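Local structure of hypothetical protein (4QRK) at residues A[29-34]-A[91-96]; A[115-120]-A[136-141]. The protein is of unknown function but is a right-handed beta-helix protein of the DUF2154 family, with a putative role in cell adhesion. All blocks are in the same frame, centred on the assembly; numbering follows the deposited sequence. Where two conformers were deposited one is given.

How the interactions relate
From the N terminus, strand 24-32 leads to the corner at residues 33 and 34, where the chain passes into the other main sheet. Interaction 1 closes a loop of 56 residues, bringing 91-96 back across the interior onto 29-34 and so joining the two sheets face to face. Only after it has closed does interaction 2 open: 115-120 and 136-141, separated by 15 residues, pair side by side within one sheet. The two loops run in series, neither nesting nor crossing. Strands 91-98, 113-117 and 134-138 belong to the same sheet, with 35-42 between the first two. The contacts' centres lie about 16 Å apart, and their nearest atoms about 7 Å.

Interaction 1 of 2, residues A[29-34]-A[91-96]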
ATOM      1  N   LEU A  29      -2.079   8.702   1.522  1.00 25.88           N
ATOM      2  CA  LEU A  29      -3.385   8.265   2.035  1.00 27.86           C
ATOM      3  C   LEU A  29      -3.390   8.204   3.579  1.00 27.30           C
ATOM      4  O   LEU A  29      -2.503   7.618   4.204  1.00 28.74           O
ATOM      5  CB  LEU A  29      -3.764   6.899   1.457  1.00 28.52           C
ATOM      6  CG  LEU A  29      -3.897   6.782  -0.061  1.00 33.03           C
ATOM      7  CD1 LEU A  29      -4.162   5.364  -0.548  1.00 46.40           C
ATOM      8  CD2 LEU A  29      -5.006   7.650  -0.615  1.00 38.46           C
ATOM      9  N   ASN A  30      -4.370   8.852   4.191  1.00 21.84           N
ATOM     10  CA  ASN A  30      -4.543   8.808   5.650  1.00 27.19           C
ATOM     11  C   ASN A  30      -5.889   8.266   5.961  1.00 28.16           C
ATOM     12  O   ASN A  30      -6.877   8.914   5.671  1.00 28.29           O
ATOM     13  CB  ASN A  30      -4.423  10.192   6.257  1.00 37.05           C
ATOM     14  CG  ASN A  30      -3.133  10.822   5.912  1.00 40.20           C
ATOM     15  OD1 ASN A  30      -2.092  10.346   6.333  1.00 40.93           O
ATOM     16  ND2 ASN A  30      -3.172  11.881   5.118  1.00 49.16           N
ATOM     17  N   PHE A  31      -5.924   7.074   6.539  1.00 25.93           N
ATOM     18  CA  PHE A  31      -7.150   6.312   6.579  1.00 30.01           C
ATOM     19  C   PHE A  31      -7.283   5.831   7.997  1.00 29.99           C
ATOM     20  O   PHE A  31      -6.400   5.156   8.495  1.00 28.78           O
ATOM     21  CB  PHE A  31      -6.978   5.147   5.622  1.00 29.26           C
ATOM     22  CG  PHE A  31      -8.224   4.312   5.415  1.00 35.20           C
ATOM     23  CD1 PHE A  31      -9.179   4.696   4.496  1.00 32.09           C
ATOM     24  CD2 PHE A  31      -8.400   3.102   6.097  1.00 35.05           C
ATOM     25  CE1 PHE A  31     -10.310   3.914   4.272  1.00 31.63           C
ATOM     26  CE2 PHE A  31      -9.527   2.313   5.880  1.00 32.93           C
ATOM     27  CZ  PHE A  31     -10.475   2.712   4.949  1.00 26.66           C
ATOM     28  N   GLY A  32      -8.364   6.201   8.660  1.00 30.48           N
ATOM     29  CA  GLY A  32      -8.538   5.888  10.061  1.00 26.69           C
ATOM     30  C   GLY A  32      -8.999   4.471  10.300  1.00 30.71           C
ATOM     31  O   GLY A  32      -8.361   3.735  11.046  1.00 28.58           O
ATOM     32  N   VAL A  33     -10.127   4.085   9.703  1.00 27.16           N
ATOM     33  CA  VAL A  33     -10.705   2.776   9.988  1.00 27.17           C
ATOM     34  C   VAL A  33     -11.476   2.270   8.786  1.00 31.13           C
ATOM     35  O   VAL A  33     -12.095   3.049   8.061  1.00 31.45           O
ATOM     36  CB  VAL A  33     -11.595   2.763  11.284  1.00 34.27           C
ATOM     37  CG1 VAL A  33     -12.728   3.747  11.182  1.00 31.73           C
ATOM     38  CG2 VAL A  33     -12.169   1.416  11.492  1.00 34.13           C
ATOM     39  N   GLY A  34     -11.377   0.974   8.529  1.00 24.70           N
ATOM     40  CA  GLY A  34     -12.179   0.333   7.506  1.00 23.29           C
ATOM     41  C   GLY A  34     -11.389  -0.482   6.495  1.00 29.55           C
ATOM     42  O   GLY A  34     -10.415  -1.165   6.815  1.00 26.58           O
ATOM     43  N   ASN A  91     -16.841   1.988   6.109  1.00 24.84           N
ATOM     44  CA  ASN A  91     -15.902   2.934   5.523  1.00 26.62           C
ATOM     45  C   ASN A  91     -14.994   2.201   4.569  1.00 29.64           C
ATOM     46  O   ASN A  91     -14.091   1.443   4.970  1.00 24.10           O
ATOM     47  CB  ASN A  91     -15.052   3.626   6.590  1.00 27.80           C
ATOM     48  CG  ASN A  91     -14.332   4.835   6.029  1.00 30.20           C
ATOM     49  OD1 ASN A  91     -14.971   5.763   5.536  1.00 30.12           O
ATOM     50  ND2 ASN A  91     -13.011   4.841   6.105  1.00 28.57           N
ATOM     51  N   GLU A  92     -15.210   2.438   3.291  1.00 23.70           N
ATOM     52  CA  GLU A  92     -14.504   1.705   2.250  0.50 23.28           C
ATOM     53  C   GLU A  92     -14.028   2.654   1.144  1.00 23.10           C
ATOM     54  O   GLU A  92     -14.794   3.482   0.642  1.00 25.08           O
ATOM     55  CB  GLU A  92     -15.407   0.592   1.690  0.50 28.55           C
ATOM     56  CG  GLU A  92     -14.743  -0.367   0.690  0.50 26.90           C
ATOM     57  CD  GLU A  92     -15.750  -1.376   0.086  0.50 29.79           C
ATOM     58  OE1 GLU A  92     -16.004  -2.411   0.731  0.50 38.95           O
ATOM     59  OE2 GLU A  92     -16.311  -1.121  -1.008  0.50 22.26           O
ATOM     60  N   TRP A  93     -12.749   2.507   0.781  1.00 19.53           N
ATOM     61  CA  TRP A  93     -12.155   3.245  -0.305  1.00 25.24           C
ATOM     62  C   TRP A  93     -11.654   2.242  -1.341  1.00 25.92           C
ATOM     63  O   TRP A  93     -10.834   1.346  -1.064  1.00 25.85           O
ATOM     64  CB  TRP A  93     -10.966   4.102   0.158  1.00 26.19           C
ATOM     65  CG  TRP A  93     -11.259   5.226   1.117  1.00 23.90           C
ATOM     66  CD1 TRP A  93     -12.452   5.539   1.730  1.00 25.79           C
ATOM     67  CD2 TRP A  93     -10.291   6.152   1.612  1.00 22.66           C
ATOM     68  NE1 TRP A  93     -12.277   6.631   2.561  1.00 22.19           N
ATOM     69  CE2 TRP A  93     -10.952   7.003   2.527  1.00 26.67           C
ATOM     70  CE3 TRP A  93      -8.927   6.339   1.365  1.00 23.68           C
ATOM     71  CZ2 TRP A  93     -10.293   8.046   3.182  1.00 26.55           C
ATOM     72  CZ3 TRP A  93      -8.272   7.358   2.033  1.00 26.40           C
ATOM     73  CH2 TRP A  93      -8.956   8.198   2.932  1.00 28.72           C
ATOM     74  N   ASN A  94     -12.145   2.399  -2.548  1.00 21.24           N
ATOM     75  CA  ASN A  94     -11.730   1.525  -3.642  1.00 19.59           C
ATOM     76  C   ASN A  94     -11.120   2.370  -4.715  1.00 25.25           C
ATOM     77  O   ASN A  94     -11.809   3.161  -5.332  1.00 24.65           O
ATOM     78  CB  ASN A  94     -12.949   0.794  -4.182  1.00 24.80           C
ATOM     79  CG  ASN A  94     -13.652   0.006  -3.120  1.00 27.90           C
ATOM     80  OD1 ASN A  94     -13.133  -0.984  -2.659  1.00 27.69           O
ATOM     81  ND2 ASN A  94     -14.813   0.472  -2.689  1.00 40.47           N
ATOM     82  N   ILE A  95      -9.810   2.246  -4.888  1.00 24.27           N
ATOM     83  CA  ILE A  95      -9.037   3.167  -5.705  1.00 20.53           C
ATOM     84  C   ILE A  95      -8.412   2.479  -6.920  1.00 21.18           C
ATOM     85  O   ILE A  95      -7.795   1.417  -6.770  1.00 24.56           O
ATOM     86  CB  ILE A  95      -7.928   3.809  -4.835  1.00 29.26           C
ATOM     87  CG1 ILE A  95      -8.596   4.699  -3.757  1.00 31.74           C
ATOM     88  CG2 ILE A  95      -6.943   4.614  -5.692  1.00 24.94           C
ATOM     89  CD1 ILE A  95      -7.623   5.241  -2.752  1.00 36.06           C
ATOM     90  N   ASN A  96      -8.600   3.059  -8.110  1.00 23.39           N
ATOM     91  CA  ASN A  96      -7.927   2.572  -9.317  1.00 23.35           C
ATOM     92  C   ASN A  96      -6.863   3.591  -9.713  1.00 22.82           C
ATOM     93  O   ASN A  96      -7.149   4.806  -9.793  1.00 28.63           O
ATOM     94  CB  ASN A  96      -8.849   2.372 -10.557  1.00 22.62           C
ATOM     95  CG  ASN A  96     -10.025   1.436 -10.345  1.00 28.53           C
ATOM     96  OD1 ASN A  96     -11.109   1.688 -10.910  1.00 22.85           O
ATOM     97  ND2 ASN A  96      -9.846   0.361  -9.600  1.00 24.87           N
TER
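F31 sends its ring from strand 24-32 across the interior of the right-handed beta-helix to W93 and N91 on the facing sheet. The two strand segments run nearly antiparallel at 155°, their axes 9.4 Å apart at closest approach, so side chains rather than backbone ladders fill the gap. The CG of F31 stands anti to the backbone N (chi1 -174°), which carries the ring, edge first, over the indole of W93. Beyond CB, which carries no contact of the pair, CD1 lies over the centre of the indole face, 3.4 Å from W93 CD2, and CE1 reaches W93 CG and CD2 on the five-membered ring, 3.5 Å from each. This is a T-shaped stack, F31 edge to W93 face, with planes at 82°. Further out, CE1 also meets N91 ND2 obliquely at 3.4 Å, and CZ lies beside the same nitrogen. W93 has a second edge-to-face partner in F50, while L109 packs on F31.

Farther from the corner, L29 and I95 meet tip to tip, CD1 to CD1 at 4.1 Å, and L29 CD2 touches the benzo part of W93 at CZ3. Toward the corner, the buried amide of N91 is fixed to the turning backbone. Its ND2 gives a hydrogen bond to V33 O at 2.8 Å, approaching close to the line of the carbonyl bond, while G34 CA makes a CA-H...O contact with N91 O at 3.4 Å.

Interaction 2 of 2, residues A[115-120]-A[136-141]; sequences KADLSK and DLDISG
A116 CB rests against L137 CD2, 3.6 Å away, on the inner face of the paired strands. L118 extends this apolar row: its CD1 and CB each lie 4.0 Å from I139 CG2, the two side chains running alongside each other in the same direction. L126 of strand 123-130, on the other sheet, packs against both L118 and L137, and L123 against both L118 and I139.

Strands 115-117 and 136-138 are parallel neighbours in successive turns of the right-handed beta-helix, their axes 4.8 Å apart and only 2° from parallel. A116 N donates to D136 O, and A116 O receives D138 N at 2.8 Å; L118 N then donates to D138 O, carrying the ladder one residue past the end of strand 113-117.

On the opposite face, D117 and D138 lie side by side with carboxylate planes 38° apart. Each opens an equivalent Asx turn. In D117 the carboxylate is turned along the chain (chi1 179°, CG trans to N), which places OD1 where S119 N and S119 OG both reach it, the hydroxyl on its syn lone pair and the amide from above the carboxylate plane. D138 OD1 likewise accepts S140 OG on its syn lone pair, but S140 N comes in nearly along the C-O bond. D117 OD1 and D138 OD2 are 4.0 Å apart, a like-charge approach that the salt bridge from D138 OD2 to K220 probably eases. At the other end, a water accepts from K115 NZ at 3.1 Å and donates to D136 OD1, bridging charges that stand 4.3 Å apart between NZ and OD1.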
ATOM      1  N   LYS A 115      -5.725  -3.874   1.090  1.00 23.67           N
ATOM      2  CA  LYS A 115      -5.454  -4.807   0.000  1.00 25.96           C
ATOM      3  C   LYS A 115      -5.072  -4.021  -1.229  1.00 29.66           C
ATOM      4  O   LYS A 115      -5.746  -3.050  -1.624  1.00 23.37           O
ATOM      5  CB  LYS A 115      -6.690  -5.651  -0.301  1.00 22.68           C
ATOM      6  CG  LYS A 115      -7.173  -6.555   0.814  1.00 28.09           C
ATOM      7  CD  LYS A 115      -8.241  -7.499   0.237  1.00 35.43           C
ATOM      8  CE  LYS A 115      -9.133  -8.168   1.269  1.00 48.11           C
ATOM      9  NZ  LYS A 115      -8.486  -8.366   2.593  1.00 43.23           N
ATOM     10  N   ALA A 116      -3.962  -4.410  -1.838  1.00 24.80           N
ATOM     11  CA  ALA A 116      -3.497  -3.698  -3.020  1.00 25.87           C
ATOM     12  C   ALA A 116      -2.809  -4.591  -4.038  1.00 29.33           C
ATOM     13  O   ALA A 116      -1.920  -5.390  -3.708  1.00 25.77           O
ATOM     14  CB  ALA A 116      -2.547  -2.517  -2.651  1.00 27.81           C
ATOM     15  N   ASP A 117      -3.239  -4.426  -5.275  1.00 23.96           N
ATOM     16  CA  ASP A 117      -2.550  -5.002  -6.401  1.00 23.56           C
ATOM     17  C   ASP A 117      -1.778  -3.912  -7.039  1.00 19.92           C
ATOM     18  O   ASP A 117      -2.347  -3.055  -7.721  1.00 28.31           O
ATOM     19  CB  ASP A 117      -3.507  -5.574  -7.427  1.00 22.54           C
ATOM     20  CG  ASP A 117      -2.764  -6.167  -8.640  1.00 30.15           C
ATOM     21  OD1 ASP A 117      -1.544  -6.402  -8.549  1.00 26.46           O
ATOM     22  OD2 ASP A 117      -3.391  -6.356  -9.697  1.00 29.53           O
ATOM     23  N   LEU A 118      -0.457  -3.943  -6.858  1.00 23.65           N
ATOM     24  CA  LEU A 118       0.409  -2.930  -7.445  1.00 23.56           C
ATOM     25  C   LEU A 118       1.311  -3.549  -8.505  1.00 26.39           C
ATOM     26  O   LEU A 118       2.268  -2.939  -8.940  1.00 29.78           O
ATOM     27  CB  LEU A 118       1.278  -2.272  -6.374  1.00 24.79           C
ATOM     28  CG  LEU A 118       0.555  -1.619  -5.186  1.00 27.95           C
ATOM     29  CD1 LEU A 118       1.515  -1.144  -4.110  1.00 27.88           C
ATOM     30  CD2 LEU A 118      -0.427  -0.490  -5.605  1.00 28.90           C
ATOM     31  N   SER A 119       0.974  -4.740  -8.958  1.00 28.29           N
ATOM     32  CA  SER A 119       1.795  -5.439  -9.943  1.00 29.97           C
ATOM     33  C   SER A 119       1.769  -4.781 -11.299  1.00 31.68           C
ATOM     34  O   SER A 119       2.646  -5.006 -12.068  1.00 27.64           O
ATOM     35  CB  SER A 119       1.358  -6.885 -10.097  1.00 30.39           C
ATOM     36  OG  SER A 119      -0.005  -6.965 -10.503  1.00 28.33           O
ATOM     37  N   LYS A 120       0.788  -3.941 -11.583  1.00 29.92           N
ATOM     38  CA  LYS A 120       0.712  -3.285 -12.891  1.00 26.90           C
ATOM     39  C   LYS A 120       1.077  -1.821 -12.858  1.00 29.44           C
ATOM     40  O   LYS A 120       1.001  -1.145 -13.860  1.00 36.01           O
ATOM     41  CB  LYS A 120      -0.697  -3.447 -13.478  1.00 30.54           C
ATOM     42  CG  LYS A 120      -0.998  -4.924 -13.734  1.00 37.64           C
ATOM     43  CD  LYS A 120      -2.284  -5.079 -14.442  1.00 47.69           C
ATOM     44  CE  LYS A 120      -2.394  -6.418 -15.092  1.00 56.37           C
ATOM     45  NZ  LYS A 120      -3.702  -6.512 -15.800  1.00 64.02           N
ATOM     46  N   ASP A 136      -2.318  -6.866   2.697  1.00 25.92           N
ATOM     47  CA  ASP A 136      -2.079  -7.892   1.636  1.00 25.26           C
ATOM     48  C   ASP A 136      -1.724  -7.164   0.366  1.00 24.10           C
ATOM     49  O   ASP A 136      -2.556  -6.402  -0.170  1.00 27.82           O
ATOM     50  CB  ASP A 136      -3.317  -8.772   1.376  1.00 26.23           C
ATOM     51  CG  ASP A 136      -3.673  -9.669   2.547  1.00 42.83           C
ATOM     52  OD1 ASP A 136      -4.374  -9.204   3.476  1.00 45.78           O
ATOM     53  OD2 ASP A 136      -3.286 -10.858   2.519  1.00 53.77           O
ATOM     54  N   LEU A 137      -0.502  -7.366  -0.122  1.00 21.73           N
ATOM     55  CA  LEU A 137       0.045  -6.578  -1.202  1.00 22.94           C
ATOM     56  C   LEU A 137       0.648  -7.441  -2.258  1.00 20.87           C
ATOM     57  O   LEU A 137       1.484  -8.324  -1.950  1.00 28.64           O
ATOM     58  CB  LEU A 137       1.196  -5.707  -0.700  1.00 22.25           C
ATOM     59  CG  LEU A 137       1.001  -4.506   0.174  1.00 48.62           C
ATOM     60  CD1 LEU A 137       2.367  -4.006   0.601  1.00 52.99           C
ATOM     61  CD2 LEU A 137       0.270  -3.479  -0.650  1.00 50.73           C
ATOM     62  N   ASP A 138       0.230  -7.200  -3.490  1.00 20.80           N
ATOM     63  CA  ASP A 138       0.823  -7.842  -4.637  1.00 22.48           C
ATOM     64  C   ASP A 138       1.742  -6.820  -5.246  1.00 23.76           C
ATOM     65  O   ASP A 138       1.320  -5.835  -5.837  1.00 22.35           O
ATOM     66  CB  ASP A 138      -0.219  -8.311  -5.636  1.00 29.83           C
ATOM     67  CG  ASP A 138       0.386  -9.134  -6.757  1.00 37.93           C
ATOM     68  OD1 ASP A 138       1.600  -8.940  -7.072  1.00 31.04           O
ATOM     69  OD2 ASP A 138      -0.350  -9.977  -7.318  1.00 34.10           O
ATOM     70  N   ILE A 139       3.026  -7.048  -5.067  1.00 22.94           N
ATOM     71  CA  ILE A 139       4.025  -6.214  -5.724  1.00 26.84           C
ATOM     72  C   ILE A 139       4.910  -7.120  -6.554  1.00 28.23           C
ATOM     73  O   ILE A 139       6.125  -7.048  -6.495  1.00 29.80           O
ATOM     74  CB  ILE A 139       4.847  -5.377  -4.737  1.00 30.67           C
ATOM     75  CG1 ILE A 139       5.274  -6.211  -3.561  1.00 41.87           C
ATOM     76  CG2 ILE A 139       4.016  -4.261  -4.157  1.00 36.74           C
ATOM     77  CD1 ILE A 139       6.383  -5.543  -2.727  1.00 47.43           C
ATOM     78  N   SER A 140       4.274  -7.928  -7.393  1.00 29.01           N
ATOM     79  CA  SER A 140       4.966  -8.958  -8.169  1.00 25.85           C
ATOM     80  C   SER A 140       5.162  -8.539  -9.637  1.00 30.11           C
ATOM     81  O   SER A 140       5.401  -9.352 -10.502  1.00 35.72           O
ATOM     82  CB  SER A 140       4.198 -10.297  -8.071  1.00 26.69           C
ATOM     83  OG  SER A 140       2.935 -10.249  -8.752  1.00 27.86           O
ATOM     84  N   GLY A 141       5.079  -7.256  -9.907  1.00 28.00           N
ATOM     85  CA  GLY A 141       5.326  -6.756 -11.243  1.00 28.86           C
ATOM     86  C   GLY A 141       6.790  -6.874 -11.710  1.00 30.24           C
ATOM     87  O   GLY A 141       7.737  -7.032 -10.919  1.00 35.84           O
TER
HETATM   88  O   HOH W   1      -5.904  -7.274   3.905  1.00 36.41           O